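Local atomic coordinates of D-aminoacyl-tRNA deacylase (Archaeoglobus fulgidus, PDB entry 1YQE), a protein that probably hydrolyses D-aminoacyl-tRNAs to free tRNA and D-amino acids with the help of zinc, so countering the toxicity of tRNA charged with D-amino acids. Residues M186-A191 and T209-F214. Residues are numbered along the deposited sequence; the frame is centred on the assembly and turned at random.
Sequences MDWNVA and TTTFTF
Two neighbouring parallel strands of a beta-alpha-beta unit begin to pair here, N189, V190 and A191 lying beside F212, T213 and F214. The ladder starts where N189 N donates to T211 O (3.0 Å); N189 O then accepts from T213 N at 2.8 Å, and A191 N donates to T213 O. One sheet face carries N189, A191 and the two phenylalanines. At this partly exposed position asparagine lays its aliphatic CB over the centre of the F212 ring, 3.5 Å from the centroid, a CH-pi contact, and keeps its amide, turned 40° from the ring plane, for T211. With CG beside the backbone N (chi1 -64°), the amide extends back so that ND2 makes a weak bond to T211 OG1. A191 CB lies 3.9 Å from F212 CD2, a methyl small enough to fit at that ring's edge on a face shared with Y242 and I244. On the other face V190, apolar and beta-branched as suits a buried strand, lies alongside T213, which offers its CG2 methyl to V190 CG2 and its hydroxyl to P114 O at the start of helix 114-125. W188, just before the strand, turns the edge of its broad apolar indole to T211 O, CE3 at 3.5 Å, while its one N-H goes to N119 OD1. Helix 201-209 links the strands, and F212 and F214 both pack on its I206, as in the beta-alpha-beta crossover of a parallel alpha/beta sheet.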
ATOM      1  N   MET A 186       2.908 -11.248 -11.676  1.00 20.12           N
ATOM      2  CA  MET A 186       2.556 -11.403 -10.265  1.00 20.52           C
ATOM      3  C   MET A 186       3.583 -12.257  -9.531  1.00 19.05           C
ATOM      4  O   MET A 186       3.258 -12.883  -8.519  1.00 19.18           O
ATOM      5  CB  MET A 186       1.195 -12.103 -10.144  1.00 24.54           C
ATOM      6  CG  MET A 186       0.071 -11.504 -10.959  1.00 26.85           C
ATOM      7  SD  MET A 186      -0.671 -10.100 -10.150  1.00 35.91           S
ATOM      8  CE  MET A 186      -1.570 -10.923  -8.839  1.00 29.25           C
ATOM      9  N   ASP A 187       4.813 -12.299 -10.028  1.00 17.06           N
ATOM     10  CA  ASP A 187       5.836 -13.123  -9.395  1.00 15.95           C
ATOM     11  C   ASP A 187       7.050 -12.343  -8.901  1.00 15.30           C
ATOM     12  O   ASP A 187       8.173 -12.848  -8.900  1.00 15.34           O
ATOM     13  CB  ASP A 187       6.272 -14.237 -10.356  1.00 16.51           C
ATOM     14  CG  ASP A 187       6.993 -13.702 -11.575  1.00 18.91           C
ATOM     15  OD1 ASP A 187       6.727 -12.546 -11.951  1.00 18.40           O
ATOM     16  OD2 ASP A 187       7.814 -14.434 -12.163  1.00 20.52           O
ATOM     17  N   TRP A 188       6.819 -11.107  -8.473  1.00 15.71           N
ATOM     18  CA  TRP A 188       7.896 -10.293  -7.936  1.00 14.05           C
ATOM     19  C   TRP A 188       8.271 -10.918  -6.592  1.00 14.34           C
ATOM     20  O   TRP A 188       7.417 -11.494  -5.918  1.00 13.24           O
ATOM     21  CB  TRP A 188       7.425  -8.852  -7.704  1.00 13.34           C
ATOM     22  CG  TRP A 188       7.005  -8.133  -8.946  1.00 14.65           C
ATOM     23  CD1 TRP A 188       5.733  -7.830  -9.333  1.00 11.57           C
ATOM     24  CD2 TRP A 188       7.869  -7.616  -9.959  1.00 13.77           C
ATOM     25  NE1 TRP A 188       5.749  -7.151 -10.523  1.00 12.62           N
ATOM     26  CE2 TRP A 188       7.051  -7.004 -10.931  1.00 13.30           C
ATOM     27  CE3 TRP A 188       9.260  -7.611 -10.142  1.00 15.06           C
ATOM     28  CZ2 TRP A 188       7.575  -6.386 -12.071  1.00 13.41           C
ATOM     29  CZ3 TRP A 188       9.783  -6.999 -11.278  1.00 15.60           C
ATOM     30  CH2 TRP A 188       8.940  -6.395 -12.227  1.00 16.24           C
ATOM     31  N   ASN A 189       9.544 -10.816  -6.219  1.00 13.92           N
ATOM     32  CA  ASN A 189      10.018 -11.340  -4.939  1.00 14.93           C
ATOM     33  C   ASN A 189       9.374 -10.470  -3.859  1.00 14.83           C
ATOM     34  O   ASN A 189       9.385  -9.241  -3.962  1.00 13.98           O
ATOM     35  CB  ASN A 189      11.543 -11.248  -4.876  1.00 17.06           C
ATOM     36  CG  ASN A 189      12.218 -12.114  -5.925  1.00 21.97           C
ATOM     37  OD1 ASN A 189      12.026 -13.329  -5.950  1.00 21.91           O
ATOM     38  ND2 ASN A 189      13.004 -11.495  -6.800  1.00 20.45           N
ATOM     39  N   VAL A 190       8.812 -11.103  -2.834  1.00 14.26           N
ATOM     40  CA  VAL A 190       8.121 -10.378  -1.772  1.00 12.75           C
ATOM     41  C   VAL A 190       8.875 -10.369  -0.448  1.00 13.32           C
ATOM     42  O   VAL A 190       9.327 -11.405   0.034  1.00 11.98           O
ATOM     43  CB  VAL A 190       6.716 -10.975  -1.515  1.00 13.54           C
ATOM     44  CG1 VAL A 190       5.956 -10.112  -0.508  1.00 12.86           C
ATOM     45  CG2 VAL A 190       5.942 -11.087  -2.819  1.00 10.87           C
ATOM     46  N   ALA A 191       8.995  -9.189   0.147  1.00 11.65           N
ATOM     47  CA  ALA A 191       9.684  -9.081   1.420  1.00 10.45           C
ATOM     48  C   ALA A 191       8.937  -8.205   2.409  1.00 10.36           C
ATOM     49  O   ALA A 191       8.065  -7.425   2.041  1.00 10.13           O
ATOM     50  CB  ALA A 191      11.077  -8.506   1.206  1.00 11.93           C
ATOM     51  N   THR A 209      13.710   0.152  -8.501  1.00 19.70           N
ATOM     52  CA  THR A 209      14.769  -0.406  -9.340  1.00 21.19           C
ATOM     53  C   THR A 209      15.104  -1.893  -9.275  1.00 20.20           C
ATOM     54  O   THR A 209      16.007  -2.340  -9.988  1.00 21.05           O
ATOM     55  CB  THR A 209      16.088   0.343  -9.092  1.00 21.09           C
ATOM     56  OG1 THR A 209      16.570   0.032  -7.779  1.00 20.87           O
ATOM     57  CG2 THR A 209      15.872   1.849  -9.203  1.00 22.82           C
ATOM     58  N   THR A 210      14.403  -2.663  -8.446  1.00 19.54           N
ATOM     59  CA  THR A 210      14.699  -4.086  -8.344  1.00 17.13           C
ATOM     60  C   THR A 210      13.496  -4.981  -8.650  1.00 17.90           C
ATOM     61  O   THR A 210      12.428  -4.501  -9.013  1.00 16.85           O
ATOM     62  CB  THR A 210      15.237  -4.440  -6.939  1.00 18.83           C
ATOM     63  OG1 THR A 210      14.182  -4.322  -5.980  1.00 18.57           O
ATOM     64  CG2 THR A 210      16.378  -3.497  -6.546  1.00 16.42           C
ATOM     65  N   THR A 211      13.686  -6.290  -8.507  1.00 17.43           N
ATOM     66  CA  THR A 211      12.625  -7.255  -8.763  1.00 18.12           C
ATOM     67  C   THR A 211      11.911  -7.579  -7.449  1.00 16.75           C
ATOM     68  O   THR A 211      11.174  -8.556  -7.355  1.00 15.05           O
ATOM     69  CB  THR A 211      13.192  -8.560  -9.351  1.00 18.04           C
ATOM     70  OG1 THR A 211      14.175  -9.095  -8.455  1.00 19.28           O
ATOM     71  CG2 THR A 211      13.848  -8.294 -10.718  1.00 20.68           C
ATOM     72  N   PHE A 212      12.141  -6.744  -6.442  1.00 16.43           N
ATOM     73  CA  PHE A 212      11.535  -6.941  -5.131  1.00 17.01           C
ATOM     74  C   PHE A 212      10.395  -5.984  -4.843  1.00 15.28           C
ATOM     75  O   PHE A 212      10.404  -4.824  -5.264  1.00 13.54           O
ATOM     76  CB  PHE A 212      12.577  -6.765  -4.023  1.00 18.65           C
ATOM     77  CG  PHE A 212      13.131  -8.052  -3.492  1.00 19.07           C
ATOM     78  CD1 PHE A 212      14.218  -8.667  -4.106  1.00 20.11           C
ATOM     79  CD2 PHE A 212      12.575  -8.640  -2.358  1.00 20.17           C
ATOM     80  CE1 PHE A 212      14.753  -9.848  -3.599  1.00 19.59           C
ATOM     81  CE2 PHE A 212      13.101  -9.825  -1.838  1.00 19.71           C
ATOM     82  CZ  PHE A 212      14.195 -10.430  -2.462  1.00 21.18           C
ATOM     83  N   THR A 213       9.409  -6.483  -4.110  1.00 14.18           N
ATOM     84  CA  THR A 213       8.285  -5.666  -3.704  1.00 11.55           C
ATOM     85  C   THR A 213       8.158  -5.926  -2.214  1.00 11.42           C
ATOM     86  O   THR A 213       8.834  -6.802  -1.681  1.00 10.02           O
ATOM     87  CB  THR A 213       6.975  -6.058  -4.413  1.00 10.98           C
ATOM     88  OG1 THR A 213       5.950  -5.134  -4.030  1.00 13.34           O
ATOM     89  CG2 THR A 213       6.534  -7.479  -4.026  1.00  9.55           C
ATOM     90  N   PHE A 214       7.305  -5.158  -1.549  1.00 13.52           N
ATOM     91  CA  PHE A 214       7.114  -5.298  -0.112  1.00 14.17           C
ATOM     92  C   PHE A 214       5.656  -5.496   0.242  1.00 13.07           C
ATOM     93  O   PHE A 214       4.761  -5.123  -0.514  1.00 11.89           O
ATOM     94  CB  PHE A 214       7.605  -4.040   0.612  1.00 12.84           C
ATOM     95  CG  PHE A 214       9.091  -3.840   0.554  1.00 14.37           C
ATOM     96  CD1 PHE A 214       9.916  -4.402   1.522  1.00 13.01           C
ATOM     97  CD2 PHE A 214       9.669  -3.123  -0.486  1.00 14.29           C
ATOM     98  CE1 PHE A 214      11.300  -4.257   1.456  1.00 15.53           C
ATOM     99  CE2 PHE A 214      11.050  -2.969  -0.567  1.00 14.70           C
ATOM    100  CZ  PHE A 214      11.871  -3.538   0.406  1.00 14.24           C
TER